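Local structure of amidohydrolase (Xanthomonas campestris pv. campestris, 4DZH) at residues P11-L17 against R57-T63; G43-V48 against I373-A379; Q245-A249 against Q268-E273. The protein is a zinc-containing amidohydrolase that probably deaminates adenosine-type compounds such as 5'-methylthioadenosine. All blocks are in the same frame, centred on the assembly; numbering follows the deposited sequence. Where two conformers were deposited one is given.

Overall arrangement
From the N terminus, interaction 1 is the first to close: residues 57-63 return to pair with 11-17, closing a loop that contains strands 36-41 and 44-50 and helix 51-57. Interaction 2 starts inside that loop, at 43-48, and is completed by 373-379 after some 324 further residues, so the two cross along the chain. They touch where Phe58 and Arg57 pack on Ala47. Together they hold strands of the N-terminal mixed sheet and tie it to the chain leading into strand 381-385. Interaction 3, a short closure between 245-249 and 268-273, is nested within the span of interaction 2, among the barrel helices about 39 Å from it, centre to centre.

Interaction 1 (P11-L17 against R57-T63); sequences PEPCDLL and RFAPART
Glu12 pairs in parallel with Phe58, and Leu16 and Leu17 do so with Arg62 and Thr63, although both backbones turn a corner in between. At the first pair Glu12 N donates to Arg57 O (2.7 Å) and Glu12 O accepts from Ala59 N (2.6 Å); past the corner, Leu17 N bonds to Arg62 O at 3.0 Å.

The side chains of Glu12 and Arg57 run alongside each other and end in a side-on salt bridge. Arg57 NE reaches Glu12 OE1 at 3.2 Å, from well above the carboxylate plane, while Arg57 NH2 meets Glu12 OE2 at 3.1 Å on its syn side, tilted out of that plane. The two planes are 54° apart, so the pairing is bidentate without being flat. The Arg57 guanidinium also has Phe58 CZ over one face. Cys14 SG, held between its backbone N and carbonyl carbon (chi1 69°), approaches the same Phe58 ring obliquely, 4.4 Å from its centroid. Farther along, Leu17 CB presses on Pro60 CG at 3.5 Å, a tight fit.

Asp15 stands at a classic beta bulge, where it and Leu16 both face Val40, and its OD2 is bonded to Asn42 N. Strand 16-20 lies between 36-41 and 63-66 in the mixed sheet, while Phe58, just after helix 51-57, packs against Ala39, Ala47 and Leu49 of strands 36-41 and 44-50.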
loop_
_atom_site.group_PDB
_atom_site.type_symbol
_atom_site.label_atom_id
_atom_site.label_comp_id
_atom_site.label_asym_id
_atom_site.label_seq_id
_atom_site.Cartn_x
_atom_site.Cartn_y
_atom_site.Cartn_z
ATOM N N PRO A 11 -28.542 -10.321 -34.764
ATOM C CA PRO A 11 -27.396 -10.513 -33.883
ATOM C C PRO A 11 -27.141 -11.982 -33.498
ATOM O O PRO A 11 -28.057 -12.818 -33.488
ATOM C CB PRO A 11 -27.742 -9.652 -32.656
ATOM C CG PRO A 11 -29.242 -9.496 -32.688
ATOM C CD PRO A 11 -29.642 -9.562 -34.138
ATOM N N GLU A 12 -25.876 -12.267 -33.193
ATOM C CA GLU A 12 -25.387 -13.578 -32.775
ATOM C C GLU A 12 -25.467 -13.736 -31.258
ATOM O O GLU A 12 -25.115 -12.841 -30.529
ATOM C CB GLU A 12 -23.947 -13.707 -33.277
ATOM C CG GLU A 12 -22.973 -14.565 -32.503
ATOM C CD GLU A 12 -21.568 -14.514 -33.119
ATOM O OE1 GLU A 12 -21.417 -13.855 -34.167
ATOM O OE2 GLU A 12 -20.612 -15.117 -32.570
ATOM N N PRO A 13 -25.977 -14.866 -30.779
ATOM C CA PRO A 13 -26.175 -15.008 -29.337
ATOM C C PRO A 13 -24.843 -15.207 -28.609
ATOM O O PRO A 13 -23.927 -15.844 -29.148
ATOM C CB PRO A 13 -27.016 -16.282 -29.217
ATOM C CG PRO A 13 -27.536 -16.566 -30.630
ATOM C CD PRO A 13 -26.516 -15.995 -31.553
ATOM N N CYS A 14 -24.739 -14.678 -27.395
ATOM C CA CYS A 14 -23.664 -15.044 -26.487
ATOM C C CYS A 14 -24.261 -14.909 -25.085
ATOM O O CYS A 14 -25.352 -14.349 -24.931
ATOM C CB CYS A 14 -22.460 -14.128 -26.686
ATOM S SG CYS A 14 -22.694 -12.394 -26.142
ATOM N N ASP A 15 -23.589 -15.436 -24.066
ATOM C CA ASP A 15 -24.193 -15.525 -22.733
ATOM C C ASP A 15 -24.158 -14.152 -22.056
ATOM O O ASP A 15 -25.152 -13.682 -21.466
ATOM C CB ASP A 15 -23.378 -16.476 -21.816
ATOM C CG ASP A 15 -23.540 -17.966 -22.164
ATOM O OD1 ASP A 15 -24.393 -18.328 -22.999
ATOM O OD2 ASP A 15 -22.800 -18.788 -21.570
ATOM N N LEU A 16 -22.994 -13.519 -22.139
ATOM C CA LEU A 16 -22.742 -12.295 -21.391
ATOM C C LEU A 16 -21.906 -11.341 -22.238
ATOM O O LEU A 16 -20.963 -11.776 -22.914
ATOM C CB LEU A 16 -21.971 -12.657 -20.113
ATOM C CG LEU A 16 -21.476 -11.555 -19.183
ATOM C CD1 LEU A 16 -22.617 -10.817 -18.472
ATOM C CD2 LEU A 16 -20.540 -12.151 -18.154
ATOM N N LEU A 17 -22.264 -10.069 -22.228
ATOM C CA LEU A 17 -21.433 -9.024 -22.802
ATOM C C LEU A 17 -21.109 -8.017 -21.691
ATOM O O LEU A 17 -22.017 -7.465 -21.067
ATOM C CB LEU A 17 -22.176 -8.308 -23.941
ATOM C CG LEU A 17 -21.352 -7.192 -24.588
ATOM C CD1 LEU A 17 -20.217 -7.799 -25.390
ATOM C CD2 LEU A 17 -22.184 -6.271 -25.434
ATOM N N ARG A 57 -22.991 -6.962 -33.372
ATOM C CA ARG A 57 -22.672 -8.360 -33.563
ATOM C C ARG A 57 -23.450 -9.320 -32.648
ATOM O O ARG A 57 -23.855 -10.407 -33.088
ATOM C CB ARG A 57 -21.160 -8.589 -33.433
ATOM C CG ARG A 57 -20.792 -10.066 -33.364
ATOM C CD ARG A 57 -19.328 -10.398 -33.687
ATOM N NE ARG A 57 -19.107 -11.813 -33.427
ATOM C CZ ARG A 57 -17.961 -12.365 -33.030
ATOM N NH1 ARG A 57 -16.868 -11.633 -32.862
ATOM N NH2 ARG A 57 -17.911 -13.678 -32.813
ATOM N N PHE A 58 -23.667 -8.933 -31.392
ATOM C CA PHE A 58 -24.199 -9.878 -30.414
ATOM C C PHE A 58 -25.590 -9.591 -29.883
ATOM O O PHE A 58 -25.996 -8.436 -29.733
ATOM C CB PHE A 58 -23.253 -9.924 -29.197
ATOM C CG PHE A 58 -21.909 -10.490 -29.521
ATOM C CD1 PHE A 58 -21.760 -11.843 -29.747
ATOM C CD2 PHE A 58 -20.797 -9.665 -29.609
ATOM C CE1 PHE A 58 -20.528 -12.379 -30.064
ATOM C CE2 PHE A 58 -19.563 -10.181 -29.917
ATOM C CZ PHE A 58 -19.419 -11.548 -30.144
ATOM N N ALA A 59 -26.286 -10.679 -29.541
ATOM C CA ALA A 59 -27.519 -10.614 -28.769
ATOM C C ALA A 59 -27.245 -11.322 -27.440
ATOM O O ALA A 59 -27.572 -12.498 -27.260
ATOM C CB ALA A 59 -28.665 -11.295 -29.520
ATOM N N PRO A 60 -26.609 -10.606 -26.505
ATOM C CA PRO A 60 -26.206 -11.222 -25.232
ATOM C C PRO A 60 -27.412 -11.600 -24.390
ATOM O O PRO A 60 -28.325 -10.785 -24.331
ATOM C CB PRO A 60 -25.459 -10.085 -24.506
ATOM C CG PRO A 60 -25.131 -9.071 -25.551
ATOM C CD PRO A 60 -26.187 -9.200 -26.624
ATOM N N ALA A 61 -27.392 -12.741 -23.695
ATOM C CA ALA A 61 -28.501 -13.082 -22.794
ATOM C C ALA A 61 -28.571 -12.042 -21.673
ATOM O O ALA A 61 -29.653 -11.698 -21.187
ATOM C CB ALA A 61 -28.316 -14.488 -22.210
ATOM N N ARG A 62 -27.410 -11.542 -21.271
ATOM C CA ARG A 62 -27.333 -10.446 -20.307
ATOM C C ARG A 62 -26.137 -9.529 -20.634
ATOM O O ARG A 62 -25.102 -9.990 -21.132
ATOM C CB ARG A 62 -27.277 -10.980 -18.860
ATOM C CG ARG A 62 -26.233 -12.079 -18.633
ATOM C CD ARG A 62 -26.129 -12.574 -17.156
ATOM N NE ARG A 62 -27.172 -13.554 -16.846
ATOM C CZ ARG A 62 -27.229 -14.299 -15.749
ATOM N NH1 ARG A 62 -28.247 -15.148 -15.578
ATOM N NH2 ARG A 62 -26.266 -14.214 -14.840
ATOM N N THR A 63 -26.295 -8.228 -20.377
ATOM C CA THR A 63 -25.231 -7.256 -20.649
ATOM C C THR A 63 -24.891 -6.544 -19.349
ATOM O O THR A 63 -25.801 -6.207 -18.594
ATOM C CB THR A 63 -25.677 -6.181 -21.660
ATOM O OG1 THR A 63 -25.938 -6.799 -22.931
ATOM C CG2 THR A 63 -24.605 -5.098 -21.837
#

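Interaction 2 (G43-V48 against I373-A379); sequences GVIVAV and IEVGKQA
Ile45 turns its CG1 branch anti to the carbonyl carbon (chi1 -58°) and keeps the chain extended to CD1, which carries it in among the backbone of 373-379: Ile45 CG1 lies 3.4 Å from Lys377 O, and its CD1 reaches Ile373 CG2 at 4.0 Å. With CG1 anti to the backbone N (chi1 -173°), Val48 in the conformer given leaves CG2 beside that N, where Val48 CG2 meets Ile373 CG2 at 3.6 Å, the two side chains crossing at about a right angle.

Residues Glu374 to Lys377 form a type II beta turn, with Gly376 at its third position in the positive-phi conformation usual for that place. Two backbone groups of the turn bond to Ile45: Gly376 N donates to Ile45 O at 2.8 Å, and Lys377 O accepts from Ile45 N at 2.8 Å, almost straight at 175°. A third bond, from Ala379 N to Gly43 O at 2.9 Å, completes a single bridge between Val44 and Gln378. The contact thereby joins strand 44-50, an outermost strand of the mixed sheet it forms with 36-41, 16-20 and 63-66, to the loop leading into strand 381-385.

Val375 CG2 lies 3.7 Å from Ala47 N, beside the classic bulge at which Val46 and Ala47 both face Ala39. Lys377 NZ is hydrogen-bonded to Ser372 OG and to the carbonyls of Gly367 and Ile370. Ile45 and Ile373 both pack on Val38 of strand 36-41.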
loop_
_atom_site.group_PDB
_atom_site.type_symbol
_atom_site.label_atom_id
_atom_site.label_comp_id
_atom_site.label_asym_id
_atom_site.label_seq_id
_atom_site.Cartn_x
_atom_site.Cartn_y
_atom_site.Cartn_z
ATOM N N GLY A 43 -18.506 -19.625 -20.088
ATOM C CA GLY A 43 -17.351 -19.330 -19.265
ATOM C C GLY A 43 -16.124 -18.918 -20.041
ATOM O O GLY A 43 -15.065 -18.695 -19.478
ATOM N N VAL A 44 -16.231 -18.904 -21.371
ATOM C CA VAL A 44 -15.049 -18.646 -22.199
ATOM C C VAL A 44 -15.159 -17.298 -22.911
ATOM O O VAL A 44 -16.277 -16.894 -23.301
ATOM C CB VAL A 44 -14.910 -19.760 -23.279
ATOM C CG1 VAL A 44 -13.882 -19.433 -24.333
ATOM C CG2 VAL A 44 -14.522 -21.092 -22.612
ATOM N N ILE A 45 -14.040 -16.590 -23.048
ATOM C CA ILE A 45 -14.032 -15.332 -23.787
ATOM C C ILE A 45 -14.182 -15.644 -25.289
ATOM O O ILE A 45 -13.352 -16.350 -25.831
ATOM C CB ILE A 45 -12.722 -14.548 -23.560
ATOM C CG1 ILE A 45 -12.543 -14.285 -22.047
ATOM C CG2 ILE A 45 -12.707 -13.306 -24.440
ATOM C CD1 ILE A 45 -11.246 -13.575 -21.626
ATOM N N VAL A 46 -15.207 -15.096 -25.946
ATOM C CA VAL A 46 -15.434 -15.380 -27.362
ATOM C C VAL A 46 -15.183 -14.161 -28.268
ATOM O O VAL A 46 -15.212 -14.273 -29.502
ATOM C CB VAL A 46 -16.854 -15.967 -27.618
ATOM C CG1 VAL A 46 -16.978 -17.329 -26.920
ATOM C CG2 VAL A 46 -17.980 -15.005 -27.193
ATOM N N ALA A 47 -14.919 -13.005 -27.665
ATOM C CA ALA A 47 -14.680 -11.793 -28.442
ATOM C C ALA A 47 -14.235 -10.634 -27.558
ATOM O O ALA A 47 -14.700 -10.508 -26.416
ATOM C CB ALA A 47 -15.940 -11.384 -29.187
ATOM N N VAL A 48 -13.350 -9.797 -28.115
ATOM C CA VAL A 48 -12.893 -8.541 -27.493
ATOM C C VAL A 48 -12.857 -7.471 -28.598
ATOM O O VAL A 48 -12.082 -7.589 -29.555
ATOM C CB VAL A 48 -11.450 -8.651 -26.930
ATOM C CG1 VAL A 48 -11.087 -7.397 -26.140
ATOM C CG2 VAL A 48 -11.255 -9.914 -26.088
ATOM N N ILE A 373 -6.858 -11.053 -21.722
ATOM C CA ILE A 373 -8.196 -11.031 -22.308
ATOM C C ILE A 373 -8.032 -11.323 -23.789
ATOM O O ILE A 373 -7.843 -10.412 -24.616
ATOM C CB ILE A 373 -8.935 -9.683 -22.075
ATOM C CG1 ILE A 373 -8.822 -9.309 -20.570
ATOM C CG2 ILE A 373 -10.395 -9.788 -22.544
ATOM C CD1 ILE A 373 -9.659 -8.071 -20.170
ATOM N N GLU A 374 -8.048 -12.615 -24.095
ATOM C CA GLU A 374 -7.850 -13.108 -25.463
ATOM C C GLU A 374 -8.921 -14.160 -25.704
ATOM O O GLU A 374 -9.279 -14.910 -24.790
ATOM C CB GLU A 374 -6.472 -13.717 -25.606
ATOM C CG GLU A 374 -5.314 -12.730 -25.397
ATOM C CD GLU A 374 -3.968 -13.365 -25.687
ATOM O OE1 GLU A 374 -3.635 -13.529 -26.881
ATOM O OE2 GLU A 374 -3.236 -13.757 -24.749
ATOM N N VAL A 375 -9.448 -14.198 -26.924
ATOM C CA VAL A 375 -10.446 -15.201 -27.300
ATOM C C VAL A 375 -9.928 -16.603 -26.971
ATOM O O VAL A 375 -8.764 -16.960 -27.258
ATOM C CB VAL A 375 -10.827 -15.074 -28.810
ATOM C CG1 VAL A 375 -11.655 -16.290 -29.261
ATOM C CG2 VAL A 375 -11.557 -13.786 -29.091
ATOM N N GLY A 376 -10.783 -17.395 -26.317
ATOM C CA GLY A 376 -10.460 -18.761 -25.988
ATOM C C GLY A 376 -10.031 -18.997 -24.569
ATOM O O GLY A 376 -10.003 -20.136 -24.075
ATOM N N LYS A 377 -9.639 -17.913 -23.900
ATOM C CA LYS A 377 -9.270 -18.036 -22.506
ATOM C C LYS A 377 -10.503 -17.985 -21.613
ATOM O O LYS A 377 -11.567 -17.517 -22.012
ATOM C CB LYS A 377 -8.276 -16.949 -22.101
ATOM C CG LYS A 377 -6.889 -17.096 -22.694
ATOM C CD LYS A 377 -5.830 -16.508 -21.766
ATOM C CE LYS A 377 -4.419 -16.780 -22.276
ATOM N NZ LYS A 377 -3.354 -16.099 -21.403
ATOM N N GLN A 378 -10.334 -18.453 -20.380
ATOM C CA GLN A 378 -11.411 -18.407 -19.387
ATOM C C GLN A 378 -11.730 -16.974 -18.985
ATOM O O GLN A 378 -10.837 -16.121 -18.915
ATOM C CB GLN A 378 -10.968 -19.164 -18.133
ATOM C CG GLN A 378 -10.732 -20.669 -18.349
ATOM C CD GLN A 378 -12.004 -21.425 -18.661
ATOM O OE1 GLN A 378 -12.896 -21.538 -17.825
ATOM N NE2 GLN A 378 -12.080 -21.978 -19.863
ATOM N N ALA A 379 -13.007 -16.724 -18.737
ATOM C CA ALA A 379 -13.482 -15.382 -18.419
ATOM C C ALA A 379 -13.290 -15.081 -16.928
ATOM O O ALA A 379 -14.257 -14.991 -16.180
ATOM C CB ALA A 379 -14.922 -15.227 -18.806
#

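Interaction 3 (Q245-A249 against Q268-E273); sequences QRPLA and QLTEAE
Charge pairing dominates the meeting of Arg246 with Glu273. The Arg246 side chain, bent at chi3 (67°), presents NE and NH2 side-on to the carboxylate, one nitrogen to each oxygen. Arg246 NE meets Glu273 OE2 at 2.7 Å, on the syn side but tilted out of the carboxylate plane, while Arg246 NH2 reaches the syn lone pair of Glu273 OE1 at 2.8 Å, a bond tilted from the guanidinium plane. The two flat groups are 37° apart, a moderate twist that still permits both bonds.

Hydrogen bonds within 268-273 fix the acceptor. Thr270 and Glu273 form a capping box: Thr270 N donates to Glu273 OE1 at 2.9 Å, on the anti side and tilted out of the plane, and Glu273 N donates to Thr270 OG1 at 2.9 Å. Glu273 OE1 thus accepts from two donors, and the residue that caps its helix also positions the carboxylate for the arginine.

Nonpolar groups fill in around the ion pair. Thr270 CG2 sits over one face of the Arg246 guanidinium, 3.7 Å above its plane and offset toward the rim. Leu248 CD1 touches Leu269 CD2 at 3.8 Å and lies against the Glu273 side chain, with Glu273 CG at 3.9 Å.

The contact therefore joins the N-terminal ends of helices 247-254 and 271-280. His230 links the two segments, through ND1 to Gln268 O and through NE2 to Leu248 N, and Gln268 rests on Ala233 and Val236 of helix 233-243.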
loop_
_atom_site.group_PDB
_atom_site.type_symbol
_atom_site.label_atom_id
_atom_site.label_comp_id
_atom_site.label_asym_id
_atom_site.label_seq_id
_atom_site.Cartn_x
_atom_site.Cartn_y
_atom_site.Cartn_z
ATOM N N GLN A 245 27.179 -25.966 0.039
ATOM C CA GLN A 245 26.626 -25.445 -1.213
ATOM C C GLN A 245 25.486 -24.446 -0.906
ATOM O O GLN A 245 24.750 -24.664 0.047
ATOM C CB GLN A 245 25.909 -26.607 -1.904
ATOM C CG GLN A 245 26.580 -27.124 -3.129
ATOM C CD GLN A 245 25.834 -28.270 -3.760
ATOM O OE1 GLN A 245 25.087 -29.021 -3.101
ATOM N NE2 GLN A 245 26.026 -28.418 -5.062
ATOM N N ARG A 246 25.316 -23.406 -1.718
ATOM C CA ARG A 246 24.110 -22.563 -1.644
ATOM C C ARG A 246 22.893 -23.446 -1.948
ATOM O O ARG A 246 23.013 -24.454 -2.645
ATOM C CB ARG A 246 24.148 -21.416 -2.665
ATOM C CG ARG A 246 25.188 -20.325 -2.452
ATOM C CD ARG A 246 25.360 -19.487 -3.733
ATOM N NE ARG A 246 24.184 -18.667 -4.104
ATOM C CZ ARG A 246 23.909 -17.488 -3.562
ATOM N NH1 ARG A 246 24.710 -17.034 -2.596
ATOM N NH2 ARG A 246 22.838 -16.766 -3.973
ATOM N N PRO A 247 21.685 -23.056 -1.468
ATOM C CA PRO A 247 20.544 -23.952 -1.706
ATOM C C PRO A 247 20.239 -24.154 -3.196
ATOM O O PRO A 247 19.923 -25.274 -3.575
ATOM C CB PRO A 247 19.369 -23.241 -0.995
ATOM C CG PRO A 247 20.011 -22.468 0.084
ATOM C CD PRO A 247 21.382 -22.025 -0.461
ATOM N N LEU A 248 20.331 -23.113 -4.021
ATOM C CA LEU A 248 20.041 -23.309 -5.441
ATOM C C LEU A 248 21.012 -24.323 -6.073
ATOM O O LEU A 248 20.617 -25.114 -6.930
ATOM C CB LEU A 248 20.001 -21.969 -6.187
ATOM C CG LEU A 248 18.612 -21.314 -6.239
ATOM C CD1 LEU A 248 18.765 -19.874 -6.696
ATOM C CD2 LEU A 248 17.695 -22.173 -7.148
ATOM N N ALA A 249 22.271 -24.313 -5.635
ATOM C CA ALA A 249 23.251 -25.296 -6.114
ATOM C C ALA A 249 22.859 -26.727 -5.731
ATOM O O ALA A 249 22.927 -27.658 -6.555
ATOM C CB ALA A 249 24.645 -24.951 -5.584
ATOM N N GLN A 268 17.893 -13.600 -1.698
ATOM C CA GLN A 268 19.344 -13.764 -1.672
ATOM C C GLN A 268 19.789 -14.398 -3.006
ATOM O O GLN A 268 19.715 -15.628 -3.129
ATOM C CB GLN A 268 19.708 -14.716 -0.543
ATOM C CG GLN A 268 19.175 -14.374 0.852
ATOM C CD GLN A 268 19.615 -13.018 1.340
ATOM O OE1 GLN A 268 20.803 -12.782 1.571
ATOM N NE2 GLN A 268 18.671 -12.115 1.504
ATOM N N LEU A 269 20.247 -13.605 -3.991
ATOM C CA LEU A 269 20.521 -14.123 -5.373
ATOM C C LEU A 269 21.789 -13.612 -6.139
ATOM O O LEU A 269 22.118 -12.444 -6.034
ATOM C CB LEU A 269 19.354 -13.852 -6.323
ATOM C CG LEU A 269 18.038 -14.630 -6.395
ATOM C CD1 LEU A 269 17.231 -14.225 -7.643
ATOM C CD2 LEU A 269 18.237 -16.158 -6.369
ATOM N N THR A 270 22.411 -14.472 -6.964
ATOM C CA THR A 270 23.471 -14.043 -7.904
ATOM C C THR A 270 23.027 -13.946 -9.368
ATOM O O THR A 270 21.945 -14.456 -9.733
ATOM C CB THR A 270 24.583 -15.140 -8.008
ATOM O OG1 THR A 270 24.045 -16.299 -8.693
ATOM C CG2 THR A 270 25.108 -15.553 -6.639
ATOM N N GLU A 271 23.909 -13.411 -10.235
ATOM C CA GLU A 271 23.596 -13.316 -11.678
ATOM C C GLU A 271 23.519 -14.673 -12.364
ATOM O O GLU A 271 22.561 -14.958 -13.108
ATOM C CB GLU A 271 24.545 -12.360 -12.461
ATOM C CG GLU A 271 24.093 -10.866 -12.600
ATOM C CD GLU A 271 22.883 -10.575 -13.572
ATOM O OE1 GLU A 271 22.880 -10.950 -14.790
ATOM O OE2 GLU A 271 21.935 -9.893 -13.104
ATOM N N ALA A 272 24.534 -15.505 -12.114
ATOM C CA ALA A 272 24.522 -16.914 -12.486
ATOM C C ALA A 272 23.152 -17.520 -12.239
ATOM O O ALA A 272 22.539 -18.141 -13.128
ATOM C CB ALA A 272 25.569 -17.658 -11.662
ATOM N N GLU A 273 22.653 -17.312 -11.031
ATOM C CA GLU A 273 21.343 -17.844 -10.650
ATOM C C GLU A 273 20.188 -17.292 -11.489
ATOM O O GLU A 273 19.300 -18.081 -11.922
ATOM C CB GLU A 273 21.131 -17.682 -9.153
ATOM C CG GLU A 273 22.037 -18.661 -8.423
ATOM C CD GLU A 273 22.212 -18.381 -6.949
ATOM O OE1 GLU A 273 21.877 -17.274 -6.532
ATOM O OE2 GLU A 273 22.681 -19.305 -6.226
#